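Local coordinates for protein carbohydrate kinase, FGGY (Novosphingobium aromaticivorans, PDB 3H6E) that probably phosphorylates a sugar or sugar-like substrate using ATP, as other kinases of the FGGY family do, at residues Ser18-Trp23 / Asp59-Tyr64; Gln33-Ile38 / Pro51-Trp56; Pro322-Ala327 / Glu365-Ala370; Leu372-Val377 / Asp401-Ala406. One frame throughout, in Å; residues are numbered along the deposited sequence.

In the fold
From the N terminus, strands 17-23 and 29-36 run side by side in the N-terminal sheet, and helix 50-63 comes back over them. Contact 2 joins the edge strand 29-36 to the start of this helix and closes a short loop. Contact 1 joins strand 17-23 to the helix end and closes a longer loop that holds contact 2 within it. The two touch. Much later, contacts 3 and 4 follow in series. Contact 3 brings helix 321-326 to the start of helix 363-384 and closes the loop from 327 to 365. Contact 4 packs that same long helix against helix 401-410 and closes the loop from 377 to 401. These two also touch. Contacts 1 and 3 have centres about 43 Å apart.

Contact 1 of 4, residues Ser18-Trp23 / Asp59-Tyr64; sequences SKVSLW and DVLSRY
Tyr-64, at the C-terminal end of helix 50-63, lays its ring alongside Leu-22 of strand 17-23. The two chains lie side by side, pointing opposite ways. Tyr-64 CB starts 4.2 Å from Leu-22 CD1. CG is at a similar distance from that same methyl. Further out, Tyr-64 CD1 meets Leu-22 CD2 at 3.3 Å, a tight approach oblique to the ring. Tyr-64 CE1 then rests on Leu-22 CB at 3.6 Å. On the other side of the ring, Tyr-64 CE2 comes to 4.2 Å from Val-20 CG1. The hydroxyl at the tip goes on to hydrogen-bond Asp-31. Tyr-64 CG lies anti to the carbonyl carbon (chi1 -48°), which sends the ring back toward the strand. This is the helix-on-sheet layer of the N-terminal half, whose family belongs to the actin-ATPase clan. The helix follows the antiparallel strands 9-13, 17-23 and 29-36 and leads to strand 71-76, beside 9-13. A leucine in place of Tyr-64 is likely to leave Asp-31 without its phenolic partner and open a gap beside Leu-22. One helix turn earlier, Val-60 meets Val-20 tip to tip, with Val-60 CG1 3.8 Å from Val-20 CG2. Val-60 CG2 lies near both CB and CG1 of Val-20. Leu-61 adds a looser touch, its CD2 4.4 Å from Val-20 CG1.

Contact 2 of 4, residues Gln33-Ile38 / Pro51-Trp56; sequences QVRPSI and PDTGRW
The aliphatic chain of Arg-35 runs over one face of the Trp-56 indole, with CD above the five-membered ring. Arg-35 CD sits 3.7 Å from the centroid of that ring of Trp-56, almost straight above it, a CH-pi contact. Further out, the guanidinium rides over Trp-56 CB, which lies 3.4 Å from Arg-35 CZ. The guanidinium and indole planes are only 13° apart. With chi1 at 169°, Trp-56 extends its indole away from its own backbone nitrogen and out to the strand. Its far edge reaches the backbone there, with Trp-56 CH2 3.5 Å from Gln-33 O, near the ring plane.

The end of Arg-35 goes to Asp-52, one helix turn before Trp-56. Arg-35 NH2 gives a hydrogen bond to Asp-52 OD2 at 2.6 Å, within a salt bridge. The bond is bent, 130° at the hydrogen, and reaches the carboxylate from above its plane. Arg-35 NH1 packs by Thr-53 CA at 3.4 Å. Asp-52 OD1 also pairs with Arg-55 NH1 at 3.0 Å, a weak bond, so one carboxylate serves two arginines. The contact joins the edge strand 29-36 to helix 50-63 at the protein surface. Its chemistry is mixed: the indole supports the aliphatic part of Arg-35, and the Trp-56 CB methylene lies under its guanidinium, while Asp-52 is shared by two guanidinium groups and can probably offset only part of their combined charge.

Contact 3 of 4, residues Pro322-Ala327 / Glu365-Ala370; sequences PALLAA and ERRAAA
Leu-324 and Ala-368 bring the two backbones close, with CA atoms 5.2 Å apart, and the CA atoms of Ala-327 and Glu-365 are 5.4 Å apart. The pairing therefore runs in opposite senses along the two segments. Each close pair includes an alanine, which is consistent with backbones this near. Ala-368 CB points at the short helix and touches Leu-324 O at 3.5 Å. Ala-327 CB stands 4.4 Å from Ala-368 CB.

Leu-324 comes in at a slant to Arg-367. Its CD1 methyl lies over one face of the guanidinium, offset toward the rim and 3.6 Å from Arg-367 NH2. The same methyl is 4.0 Å from Arg-367 CB. The arginine chain folds at chi3 (-67°), which brings both CB and the guanidinium to the same methyl. Beyond this pair, Arg-367 forms a salt bridge with Asp-320, hydrogen-bonds Arg-313 O and makes a cation-pi contact with Phe-364. At the other end, Glu-365 starts out pointing away, and its CG comes to 4.0 Å from Ala-327 CB.

The contact seats helix 321-326 on the start of helix 363-384 within the C-terminal FGGY domain. No hydrogen bond crosses between the two segments. They are held by apolar packing, with a buried arginine whose charge is probably balanced by Asp-320 while a leucine methyl lies over part of one face.

Contact 4 of 4, residues Leu372-Val377 / Asp401-Ala406; sequences LYAALV and DVFVRA
Ala-375 and Phe-403 mark the nearest approach of the two helix backbones, their CA atoms 5.7 Å apart. The segment axes come within 8.3 Å of each other and run in roughly the same direction, at an angle of 34°. Phe-403 turns the edge of its ring to the long helix. Its CE1 lies 3.6 Å from Ala-374 O, and its CD1 is 3.8 Å from Ala-375 N. Both backbone atoms sit near the ring plane. Ala-374 CB and Ala-375 CB also reach the ring, each 4.1 Å from Phe-403 CD1. Phe-403 CG stands anti to the backbone N (chi1 171°), which swings the ring across to this backbone. Replacing Phe-403 with an alanine would probably open a gap against the peptide between Ala-374 and Ala-375 and cost the long helix this buried support.

The two helices flank strand 390-394 in the chain. Helix 401-410 is the connecting helix of the beta-alpha-beta crossover from strand 390-394 to the parallel strand 415-419. They thus belong to the helical layer of the C-terminal FGGY domain, assigned to the actin-ATPase clan.

Further along, two methyls meet, Ala-375 CB and Ala-406 CB at 3.8 Å. Leu-372 begins by pointing away, but its branch comes round to the interface. Its CD2 touches both Val-402 CG1 at 3.6 Å and Ala-406 CB at 3.7 Å, bridging one turn of the shorter helix. Leu-372 also rests on Tyr-460 of helix 457-468, and Val-402 on Leu-324 of contact 3.

Contact 1 of 4, residues Ser18-Trp23 / Asp59-Tyr64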
loop_
_atom_site.group_PDB
_atom_site.type_symbol
_atom_site.label_atom_id
_atom_site.label_comp_id
_atom_site.label_asym_id
_atom_site.label_seq_id
_atom_site.Cartn_x
_atom_site.Cartn_y
_atom_site.Cartn_z
ATOM N N SER A 18 12.861 5.698 -5.254
ATOM C CA SER A 18 12.816 6.932 -4.482
ATOM C C SER A 18 12.627 8.125 -5.417
ATOM O O SER A 18 13.401 8.325 -6.352
ATOM C CB SER A 18 14.079 7.096 -3.631
ATOM O OG SER A 18 15.251 6.909 -4.402
ATOM N N LYS A 19 11.581 8.904 -5.164
ATOM C CA LYS A 19 11.214 10.002 -6.044
ATOM C C LYS A 19 11.119 11.319 -5.286
ATOM O O LYS A 19 10.458 11.406 -4.254
ATOM C CB LYS A 19 9.867 9.714 -6.711
ATOM C CG LYS A 19 9.655 8.256 -7.091
ATOM C CD LYS A 19 8.381 8.077 -7.907
ATOM C CE LYS A 19 8.317 6.693 -8.545
ATOM N NZ LYS A 19 7.190 6.567 -9.516
ATOM N N VAL A 20 11.783 12.345 -5.805
ATOM C CA VAL A 20 11.619 13.694 -5.289
ATOM C C VAL A 20 10.886 14.524 -6.335
ATOM O O VAL A 20 11.219 14.478 -7.519
ATOM C CB VAL A 20 12.964 14.345 -4.942
ATOM C CG1 VAL A 20 12.744 15.735 -4.363
ATOM C CG2 VAL A 20 13.736 13.469 -3.964
ATOM N N SER A 21 9.883 15.278 -5.895
ATOM C CA SER A 21 8.994 15.959 -6.826
ATOM C C SER A 21 8.670 17.395 -6.426
ATOM O O SER A 21 8.466 17.696 -5.250
ATOM C CB SER A 21 7.702 15.159 -6.989
ATOM O OG SER A 21 7.135 14.831 -5.732
ATOM N N LEU A 22 8.610 18.275 -7.423
ATOM C CA LEU A 22 8.316 19.686 -7.203
ATOM C C LEU A 22 6.972 20.058 -7.813
ATOM O O LEU A 22 6.759 19.874 -9.010
ATOM C CB LEU A 22 9.414 20.552 -7.816
ATOM C CG LEU A 22 9.246 22.065 -7.681
ATOM C CD1 LEU A 22 9.583 22.528 -6.267
ATOM C CD2 LEU A 22 10.112 22.776 -8.703
ATOM N N TRP A 23 6.073 20.592 -6.992
ATOM C CA TRP A 23 4.717 20.899 -7.436
ATOM C C TRP A 23 4.366 22.371 -7.237
ATOM O O TRP A 23 5.022 23.079 -6.472
ATOM C CB TRP A 23 3.706 20.029 -6.684
ATOM C CG TRP A 23 3.946 18.557 -6.835
ATOM C CD1 TRP A 23 5.005 17.843 -6.351
ATOM C CD2 TRP A 23 3.101 17.615 -7.509
ATOM N NE1 TRP A 23 4.876 16.519 -6.691
ATOM C CE2 TRP A 23 3.715 16.351 -7.398
ATOM C CE3 TRP A 23 1.888 17.718 -8.196
ATOM C CZ2 TRP A 23 3.157 15.200 -7.948
ATOM C CZ3 TRP A 23 1.335 16.573 -8.743
ATOM C CH2 TRP A 23 1.971 15.331 -8.616
ATOM N N ASP A 59 21.202 16.696 -2.794
ATOM C CA ASP A 59 21.581 17.159 -4.126
ATOM C C ASP A 59 20.357 17.689 -4.852
ATOM O O ASP A 59 20.278 18.869 -5.188
ATOM C CB ASP A 59 22.180 16.017 -4.948
ATOM C CG ASP A 59 23.529 15.568 -4.433
ATOM O OD1 ASP A 59 24.162 16.338 -3.678
ATOM O OD2 ASP A 59 23.959 14.446 -4.786
ATOM N N VAL A 60 19.401 16.799 -5.093
ATOM C CA VAL A 60 18.202 17.139 -5.847
ATOM C C VAL A 60 17.431 18.294 -5.210
ATOM O O VAL A 60 16.831 19.107 -5.914
ATOM C CB VAL A 60 17.285 15.908 -6.031
ATOM C CG1 VAL A 60 17.090 15.193 -4.712
ATOM C CG2 VAL A 60 15.949 16.311 -6.634
ATOM N N LEU A 61 17.455 18.369 -3.883
ATOM C CA LEU A 61 16.817 19.478 -3.179
ATOM C C LEU A 61 17.489 20.801 -3.528
ATOM O O LEU A 61 16.829 21.839 -3.616
ATOM C CB LEU A 61 16.844 19.262 -1.664
ATOM C CG LEU A 61 15.743 18.386 -1.064
ATOM C CD1 LEU A 61 15.778 18.482 0.445
ATOM C CD2 LEU A 61 14.381 18.793 -1.586
ATOM N N SER A 62 18.804 20.759 -3.723
ATOM C CA SER A 62 19.559 21.947 -4.099
ATOM C C SER A 62 19.057 22.509 -5.423
ATOM O O SER A 62 19.078 23.720 -5.644
ATOM C CB SER A 62 21.053 21.631 -4.197
ATOM O OG SER A 62 21.607 21.342 -2.923
ATOM N N ARG A 63 18.596 21.620 -6.297
ATOM C CA ARG A 63 18.149 22.009 -7.631
ATOM C C ARG A 63 16.937 22.939 -7.618
ATOM O O ARG A 63 16.742 23.725 -8.543
ATOM C CB ARG A 63 17.854 20.769 -8.479
ATOM C CG ARG A 63 19.047 19.838 -8.640
ATOM C CD ARG A 63 18.835 18.842 -9.770
ATOM N NE ARG A 63 19.995 17.971 -9.946
ATOM C CZ ARG A 63 20.139 16.788 -9.357
ATOM N NH1 ARG A 63 21.229 16.065 -9.571
ATOM N NH2 ARG A 63 19.191 16.324 -8.555
ATOM N N TYR A 64 16.124 22.852 -6.569
ATOM C CA TYR A 64 14.901 23.645 -6.494
ATOM C C TYR A 64 15.048 24.855 -5.575
ATOM O O TYR A 64 14.103 25.234 -4.887
ATOM C CB TYR A 64 13.728 22.781 -6.018
ATOM C CG TYR A 64 13.596 21.451 -6.729
ATOM C CD1 TYR A 64 13.067 21.373 -8.011
ATOM C CD2 TYR A 64 13.989 20.270 -6.111
ATOM C CE1 TYR A 64 12.940 20.159 -8.662
ATOM C CE2 TYR A 64 13.867 19.050 -6.753
ATOM C CZ TYR A 64 13.343 18.999 -8.027
ATOM O OH TYR A 64 13.222 17.787 -8.669
#

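Contact 2 of 4, residues Gln33-Ile38 / Pro51-Trp56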
loop_
_atom_site.group_PDB
_atom_site.type_symbol
_atom_site.label_atom_id
_atom_site.label_comp_id
_atom_site.label_asym_id
_atom_site.label_seq_id
_atom_site.Cartn_x
_atom_site.Cartn_y
_atom_site.Cartn_z
ATOM N N GLN A 33 12.500 13.784 -9.890
ATOM C CA GLN A 33 13.804 13.140 -9.926
ATOM C C GLN A 33 13.700 11.769 -9.269
ATOM O O GLN A 33 13.258 11.652 -8.127
ATOM C CB GLN A 33 14.845 14.002 -9.210
ATOM C CG GLN A 33 15.212 15.275 -9.958
ATOM C CD GLN A 33 16.209 15.023 -11.074
ATOM O OE1 GLN A 33 17.300 14.494 -10.840
ATOM N NE2 GLN A 33 15.843 15.403 -12.297
ATOM N N VAL A 34 14.099 10.732 -9.998
ATOM C CA VAL A 34 13.984 9.371 -9.492
ATOM C C VAL A 34 15.342 8.681 -9.394
ATOM O O VAL A 34 16.367 9.239 -9.789
ATOM C CB VAL A 34 13.046 8.525 -10.361
ATOM C CG1 VAL A 34 11.825 9.343 -10.756
ATOM C CG2 VAL A 34 13.779 8.019 -11.595
ATOM N N ARG A 35 15.333 7.458 -8.873
ATOM C CA ARG A 35 16.559 6.737 -8.566
ATOM C C ARG A 35 16.228 5.438 -7.844
ATOM O O ARG A 35 15.680 5.461 -6.742
ATOM C CB ARG A 35 17.446 7.599 -7.673
ATOM C CG ARG A 35 18.620 6.873 -7.062
ATOM C CD ARG A 35 18.919 7.432 -5.687
ATOM N NE ARG A 35 20.338 7.354 -5.366
ATOM C CZ ARG A 35 20.822 7.333 -4.130
ATOM N NH1 ARG A 35 19.998 7.368 -3.090
ATOM N NH2 ARG A 35 22.131 7.266 -3.934
ATOM N N PRO A 36 16.565 4.297 -8.459
ATOM C CA PRO A 36 16.289 3.004 -7.823
ATOM C C PRO A 36 16.929 2.938 -6.444
ATOM O O PRO A 36 17.945 3.592 -6.210
ATOM C CB PRO A 36 16.958 1.998 -8.765
ATOM C CG PRO A 36 17.044 2.700 -10.080
ATOM C CD PRO A 36 17.256 4.148 -9.751
ATOM N N SER A 37 16.339 2.161 -5.542
ATOM C CA SER A 37 16.867 2.023 -4.188
ATOM C C SER A 37 17.690 0.746 -4.069
ATOM O O SER A 37 17.135 -0.351 -4.021
ATOM C CB SER A 37 15.721 1.994 -3.174
ATOM O OG SER A 37 14.667 2.861 -3.564
ATOM N N ILE A 38 19.012 0.887 -4.024
ATOM C CA ILE A 38 19.893 -0.273 -3.900
ATOM C C ILE A 38 20.111 -0.636 -2.431
ATOM O O ILE A 38 20.265 0.246 -1.583
ATOM C CB ILE A 38 21.256 -0.040 -4.593
ATOM C CG1 ILE A 38 22.310 0.437 -3.592
ATOM C CG2 ILE A 38 21.104 0.938 -5.752
ATOM C CD1 ILE A 38 23.656 0.743 -4.219
ATOM N N PRO A 51 22.057 6.646 4.911
ATOM C CA PRO A 51 23.086 7.680 4.757
ATOM C C PRO A 51 23.158 8.168 3.317
ATOM O O PRO A 51 23.155 9.372 3.064
ATOM C CB PRO A 51 24.383 6.942 5.117
ATOM C CG PRO A 51 23.954 5.786 5.946
ATOM C CD PRO A 51 22.613 5.381 5.420
ATOM N N ASP A 52 23.200 7.224 2.384
ATOM C CA ASP A 52 23.405 7.532 0.978
ATOM C C ASP A 52 22.198 8.213 0.335
ATOM O O ASP A 52 22.353 9.117 -0.485
ATOM C CB ASP A 52 23.764 6.257 0.219
ATOM C CG ASP A 52 24.139 6.524 -1.215
ATOM O OD1 ASP A 52 25.086 7.305 -1.450
ATOM O OD2 ASP A 52 23.491 5.940 -2.106
ATOM N N THR A 53 20.999 7.774 0.695
ATOM C CA THR A 53 19.792 8.395 0.167
ATOM C C THR A 53 19.690 9.834 0.658
ATOM O O THR A 53 19.249 10.724 -0.074
ATOM C CB THR A 53 18.526 7.622 0.565
ATOM O OG1 THR A 53 18.495 6.374 -0.138
ATOM C CG2 THR A 53 17.282 8.423 0.214
ATOM N N GLY A 54 20.109 10.051 1.902
ATOM C CA GLY A 54 20.150 11.383 2.473
ATOM C C GLY A 54 20.983 12.307 1.609
ATOM O O GLY A 54 20.651 13.478 1.433
ATOM N N ARG A 55 22.070 11.772 1.060
ATOM C CA ARG A 55 22.927 12.541 0.165
ATOM C C ARG A 55 22.218 12.860 -1.148
ATOM O O ARG A 55 22.010 14.028 -1.472
ATOM C CB ARG A 55 24.243 11.807 -0.098
ATOM C CG ARG A 55 25.019 11.495 1.168
ATOM C CD ARG A 55 26.359 10.840 0.867
ATOM N NE ARG A 55 26.866 10.094 2.017
ATOM C CZ ARG A 55 26.901 8.767 2.085
ATOM N NH1 ARG A 55 26.467 8.041 1.064
ATOM N NH2 ARG A 55 27.376 8.163 3.168
ATOM N N TRP A 56 21.843 11.826 -1.896
ATOM C CA TRP A 56 21.165 12.027 -3.174
ATOM C C TRP A 56 20.089 13.102 -3.081
ATOM O O TRP A 56 19.943 13.927 -3.983
ATOM C CB TRP A 56 20.536 10.726 -3.680
ATOM C CG TRP A 56 19.598 10.933 -4.844
ATOM C CD1 TRP A 56 19.944 11.226 -6.134
ATOM C CD2 TRP A 56 18.163 10.864 -4.823
ATOM N NE1 TRP A 56 18.819 11.342 -6.914
ATOM C CE2 TRP A 56 17.713 11.124 -6.135
ATOM C CE3 TRP A 56 17.217 10.605 -3.824
ATOM C CZ2 TRP A 56 16.359 11.133 -6.474
ATOM C CZ3 TRP A 56 15.871 10.617 -4.163
ATOM C CH2 TRP A 56 15.457 10.878 -5.477
#

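Contact 3 of 4, residues Pro322-Ala327 / Glu365-Ala370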
loop_
_atom_site.group_PDB
_atom_site.type_symbol
_atom_site.label_atom_id
_atom_site.label_comp_id
_atom_site.label_asym_id
_atom_site.label_seq_id
_atom_site.Cartn_x
_atom_site.Cartn_y
_atom_site.Cartn_z
ATOM N N PRO A 322 -10.557 -4.902 -27.102
ATOM C CA PRO A 322 -11.788 -5.265 -27.818
ATOM C C PRO A 322 -11.874 -6.760 -28.099
ATOM O O PRO A 322 -12.944 -7.349 -27.947
ATOM C CB PRO A 322 -11.678 -4.482 -29.129
ATOM C CG PRO A 322 -10.774 -3.340 -28.816
ATOM C CD PRO A 322 -9.783 -3.875 -27.824
ATOM N N ALA A 323 -10.759 -7.363 -28.497
ATOM C CA ALA A 323 -10.732 -8.791 -28.794
ATOM C C ALA A 323 -10.864 -9.618 -27.516
ATOM O O ALA A 323 -11.553 -10.641 -27.492
ATOM C CB ALA A 323 -9.466 -9.157 -29.545
ATOM N N LEU A 324 -10.193 -9.170 -26.459
ATOM C CA LEU A 324 -10.389 -9.742 -25.134
ATOM C C LEU A 324 -11.869 -9.659 -24.794
ATOM O O LEU A 324 -12.488 -10.637 -24.371
ATOM C CB LEU A 324 -9.582 -8.954 -24.101
ATOM C CG LEU A 324 -8.211 -9.492 -23.694
ATOM C CD1 LEU A 324 -7.788 -10.645 -24.585
ATOM C CD2 LEU A 324 -7.181 -8.371 -23.745
ATOM N N LEU A 325 -12.425 -8.471 -25.003
ATOM C CA LEU A 325 -13.806 -8.184 -24.660
ATOM C C LEU A 325 -14.762 -9.039 -25.484
ATOM O O LEU A 325 -15.656 -9.693 -24.943
ATOM C CB LEU A 325 -14.092 -6.700 -24.894
ATOM C CG LEU A 325 -15.050 -6.038 -23.909
ATOM C CD1 LEU A 325 -16.410 -6.725 -23.947
ATOM C CD2 LEU A 325 -14.459 -6.057 -22.503
ATOM N N ALA A 326 -14.564 -9.034 -26.797
ATOM C CA ALA A 326 -15.438 -9.763 -27.705
ATOM C C ALA A 326 -15.388 -11.269 -27.463
ATOM O O ALA A 326 -16.287 -12.001 -27.876
ATOM C CB ALA A 326 -15.085 -9.440 -29.152
ATOM N N ALA A 327 -14.336 -11.725 -26.792
ATOM C CA ALA A 327 -14.142 -13.152 -26.552
ATOM C C ALA A 327 -14.856 -13.623 -25.288
ATOM O O ALA A 327 -14.941 -14.824 -25.021
ATOM C CB ALA A 327 -12.653 -13.487 -26.488
ATOM N N GLU A 365 -9.498 -16.222 -25.473
ATOM C CA GLU A 365 -10.555 -16.755 -24.623
ATOM C C GLU A 365 -9.999 -17.207 -23.282
ATOM O O GLU A 365 -10.701 -17.189 -22.271
ATOM C CB GLU A 365 -11.282 -17.910 -25.313
ATOM C CG GLU A 365 -12.139 -17.483 -26.490
ATOM C CD GLU A 365 -13.065 -18.586 -26.968
ATOM O OE1 GLU A 365 -13.029 -19.689 -26.382
ATOM O OE2 GLU A 365 -13.828 -18.345 -27.928
ATOM N N ARG A 366 -8.735 -17.616 -23.277
ATOM C CA ARG A 366 -8.079 -18.002 -22.038
ATOM C C ARG A 366 -7.681 -16.738 -21.278
ATOM O O ARG A 366 -7.782 -16.678 -20.055
ATOM C CB ARG A 366 -6.859 -18.886 -22.323
ATOM C CG ARG A 366 -6.779 -20.114 -21.425
ATOM C CD ARG A 366 -5.546 -20.970 -21.698
ATOM N NE ARG A 366 -5.441 -21.369 -23.098
ATOM C CZ ARG A 366 -4.857 -22.490 -23.512
ATOM N NH1 ARG A 366 -4.336 -23.338 -22.632
ATOM N NH2 ARG A 366 -4.804 -22.770 -24.809
ATOM N N ARG A 367 -7.252 -15.723 -22.021
ATOM C CA ARG A 367 -6.862 -14.443 -21.445
ATOM C C ARG A 367 -8.074 -13.674 -20.925
ATOM O O ARG A 367 -7.988 -12.944 -19.936
ATOM C CB ARG A 367 -6.115 -13.594 -22.477
ATOM C CG ARG A 367 -4.741 -14.118 -22.860
ATOM C CD ARG A 367 -3.844 -12.974 -23.288
ATOM N NE ARG A 367 -4.284 -12.354 -24.532
ATOM C CZ ARG A 367 -4.013 -11.098 -24.875
ATOM N NH1 ARG A 367 -3.320 -10.318 -24.057
ATOM N NH2 ARG A 367 -4.448 -10.614 -26.032
ATOM N N ALA A 368 -9.204 -13.829 -21.604
ATOM C CA ALA A 368 -10.430 -13.166 -21.189
ATOM C C ALA A 368 -10.969 -13.828 -19.927
ATOM O O ALA A 368 -11.416 -13.152 -18.998
ATOM C CB ALA A 368 -11.460 -13.208 -22.303
ATOM N N ALA A 369 -10.912 -15.156 -19.895
ATOM C CA ALA A 369 -11.408 -15.921 -18.757
ATOM C C ALA A 369 -10.569 -15.672 -17.508
ATOM O O ALA A 369 -11.070 -15.751 -16.389
ATOM C CB ALA A 369 -11.440 -17.404 -19.089
ATOM N N ALA A 370 -9.289 -15.377 -17.706
ATOM C CA ALA A 370 -8.402 -15.075 -16.590
ATOM C C ALA A 370 -8.876 -13.809 -15.879
ATOM O O ALA A 370 -8.835 -13.721 -14.655
ATOM C CB ALA A 370 -6.963 -14.915 -17.077
#

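Contact 4 of 4, residues Leu372-Val377 / Asp401-Ala406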
loop_
_atom_site.group_PDB
_atom_site.type_symbol
_atom_site.label_atom_id
_atom_site.label_comp_id
_atom_site.label_asym_id
_atom_site.label_seq_id
_atom_site.Cartn_x
_atom_site.Cartn_y
_atom_site.Cartn_z
ATOM N N LEU A 372 -11.859 -12.856 -15.642
ATOM C CA LEU A 372 -13.106 -13.155 -14.944
ATOM C C LEU A 372 -12.830 -13.765 -13.582
ATOM O O LEU A 372 -13.475 -13.418 -12.595
ATOM C CB LEU A 372 -13.986 -14.105 -15.765
ATOM C CG LEU A 372 -14.555 -13.579 -17.086
ATOM C CD1 LEU A 372 -15.695 -14.476 -17.566
ATOM C CD2 LEU A 372 -15.025 -12.139 -16.945
ATOM N N TYR A 373 -11.866 -14.679 -13.543
ATOM C CA TYR A 373 -11.480 -15.360 -12.313
ATOM C C TYR A 373 -10.988 -14.366 -11.260
ATOM O O TYR A 373 -11.203 -14.559 -10.061
ATOM C CB TYR A 373 -10.401 -16.410 -12.610
ATOM C CG TYR A 373 -9.621 -16.864 -11.395
ATOM C CD1 TYR A 373 -10.094 -17.883 -10.580
ATOM C CD2 TYR A 373 -8.409 -16.270 -11.065
ATOM C CE1 TYR A 373 -9.381 -18.295 -9.468
ATOM C CE2 TYR A 373 -7.693 -16.676 -9.957
ATOM C CZ TYR A 373 -8.181 -17.689 -9.165
ATOM O OH TYR A 373 -7.473 -18.096 -8.060
ATOM N N ALA A 374 -10.328 -13.305 -11.715
ATOM C CA ALA A 374 -9.788 -12.298 -10.811
ATOM C C ALA A 374 -10.900 -11.386 -10.306
ATOM O O ALA A 374 -10.817 -10.836 -9.208
ATOM C CB ALA A 374 -8.690 -11.491 -11.500
ATOM N N ALA A 375 -11.943 -11.233 -11.114
ATOM C CA ALA A 375 -13.099 -10.437 -10.725
ATOM C C ALA A 375 -13.861 -11.149 -9.618
ATOM O O ALA A 375 -14.308 -10.528 -8.654
ATOM C CB ALA A 375 -14.002 -10.195 -11.919
ATOM N N LEU A 376 -13.988 -12.464 -9.758
ATOM C CA LEU A 376 -14.736 -13.276 -8.810
ATOM C C LEU A 376 -14.024 -13.379 -7.470
ATOM O O LEU A 376 -14.662 -13.347 -6.419
ATOM C CB LEU A 376 -14.982 -14.668 -9.393
ATOM C CG LEU A 376 -15.815 -14.664 -10.680
ATOM C CD1 LEU A 376 -15.522 -15.881 -11.547
ATOM C CD2 LEU A 376 -17.309 -14.543 -10.376
ATOM N N VAL A 377 -12.701 -13.503 -7.511
ATOM C CA VAL A 377 -11.913 -13.583 -6.290
ATOM C C VAL A 377 -11.829 -12.209 -5.630
ATOM O O VAL A 377 -11.821 -12.102 -4.405
ATOM C CB VAL A 377 -10.494 -14.132 -6.550
ATOM C CG1 VAL A 377 -9.706 -14.205 -5.247
ATOM C CG2 VAL A 377 -10.563 -15.502 -7.209
ATOM N N ASP A 401 -10.146 -4.212 -19.426
ATOM C CA ASP A 401 -11.584 -4.088 -19.676
ATOM C C ASP A 401 -12.429 -5.263 -19.186
ATOM O O ASP A 401 -13.502 -5.068 -18.622
ATOM C CB ASP A 401 -11.854 -3.833 -21.163
ATOM C CG ASP A 401 -12.010 -2.359 -21.479
ATOM O OD1 ASP A 401 -12.946 -1.736 -20.934
ATOM O OD2 ASP A 401 -11.208 -1.824 -22.275
ATOM N N VAL A 402 -11.960 -6.482 -19.413
ATOM C CA VAL A 402 -12.721 -7.654 -19.003
ATOM C C VAL A 402 -12.823 -7.722 -17.482
ATOM O O VAL A 402 -13.866 -8.088 -16.939
ATOM C CB VAL A 402 -12.097 -8.955 -19.534
ATOM C CG1 VAL A 402 -12.964 -10.142 -19.166
ATOM C CG2 VAL A 402 -11.904 -8.870 -21.052
ATOM N N PHE A 403 -11.742 -7.358 -16.800
ATOM C CA PHE A 403 -11.719 -7.385 -15.340
ATOM C C PHE A 403 -12.669 -6.360 -14.725
ATOM O O PHE A 403 -13.589 -6.724 -13.993
ATOM C CB PHE A 403 -10.298 -7.164 -14.809
ATOM C CG PHE A 403 -10.236 -6.962 -13.323
ATOM C CD1 PHE A 403 -10.525 -8.002 -12.456
ATOM C CD2 PHE A 403 -9.890 -5.729 -12.788
ATOM C CE1 PHE A 403 -10.474 -7.816 -11.083
ATOM C CE2 PHE A 403 -9.836 -5.539 -11.416
ATOM C CZ PHE A 403 -10.128 -6.585 -10.565
ATOM N N VAL A 404 -12.455 -5.094 -15.034
ATOM C CA VAL A 404 -13.222 -3.994 -14.460
ATOM C C VAL A 404 -14.708 -4.135 -14.776
ATOM O O VAL A 404 -15.554 -3.953 -13.873
ATOM C CB VAL A 404 -12.725 -2.631 -14.974
ATOM C CG1 VAL A 404 -13.615 -1.510 -14.459
ATOM C CG2 VAL A 404 -11.278 -2.403 -14.564
ATOM N N ARG A 405 -15.057 -4.404 -16.019
ATOM C CA ARG A 405 -16.458 -4.520 -16.421
ATOM C C ARG A 405 -17.144 -5.740 -15.802
ATOM O O ARG A 405 -18.336 -5.705 -15.503
ATOM C CB ARG A 405 -16.592 -4.538 -17.946
ATOM C CG ARG A 405 -16.123 -3.253 -18.611
ATOM C CD ARG A 405 -16.450 -3.233 -20.092
ATOM N NE ARG A 405 -17.872 -3.018 -20.329
ATOM C CZ ARG A 405 -18.424 -2.938 -21.535
ATOM N NH1 ARG A 405 -17.667 -3.060 -22.619
ATOM N NH2 ARG A 405 -19.730 -2.737 -21.660
ATOM N N ALA A 406 -16.391 -6.818 -15.614
ATOM C CA ALA A 406 -16.917 -7.987 -14.925
ATOM C C ALA A 406 -17.221 -7.608 -13.483
ATOM O O ALA A 406 -18.185 -8.087 -12.889
ATOM C CB ALA A 406 -15.923 -9.134 -14.981
#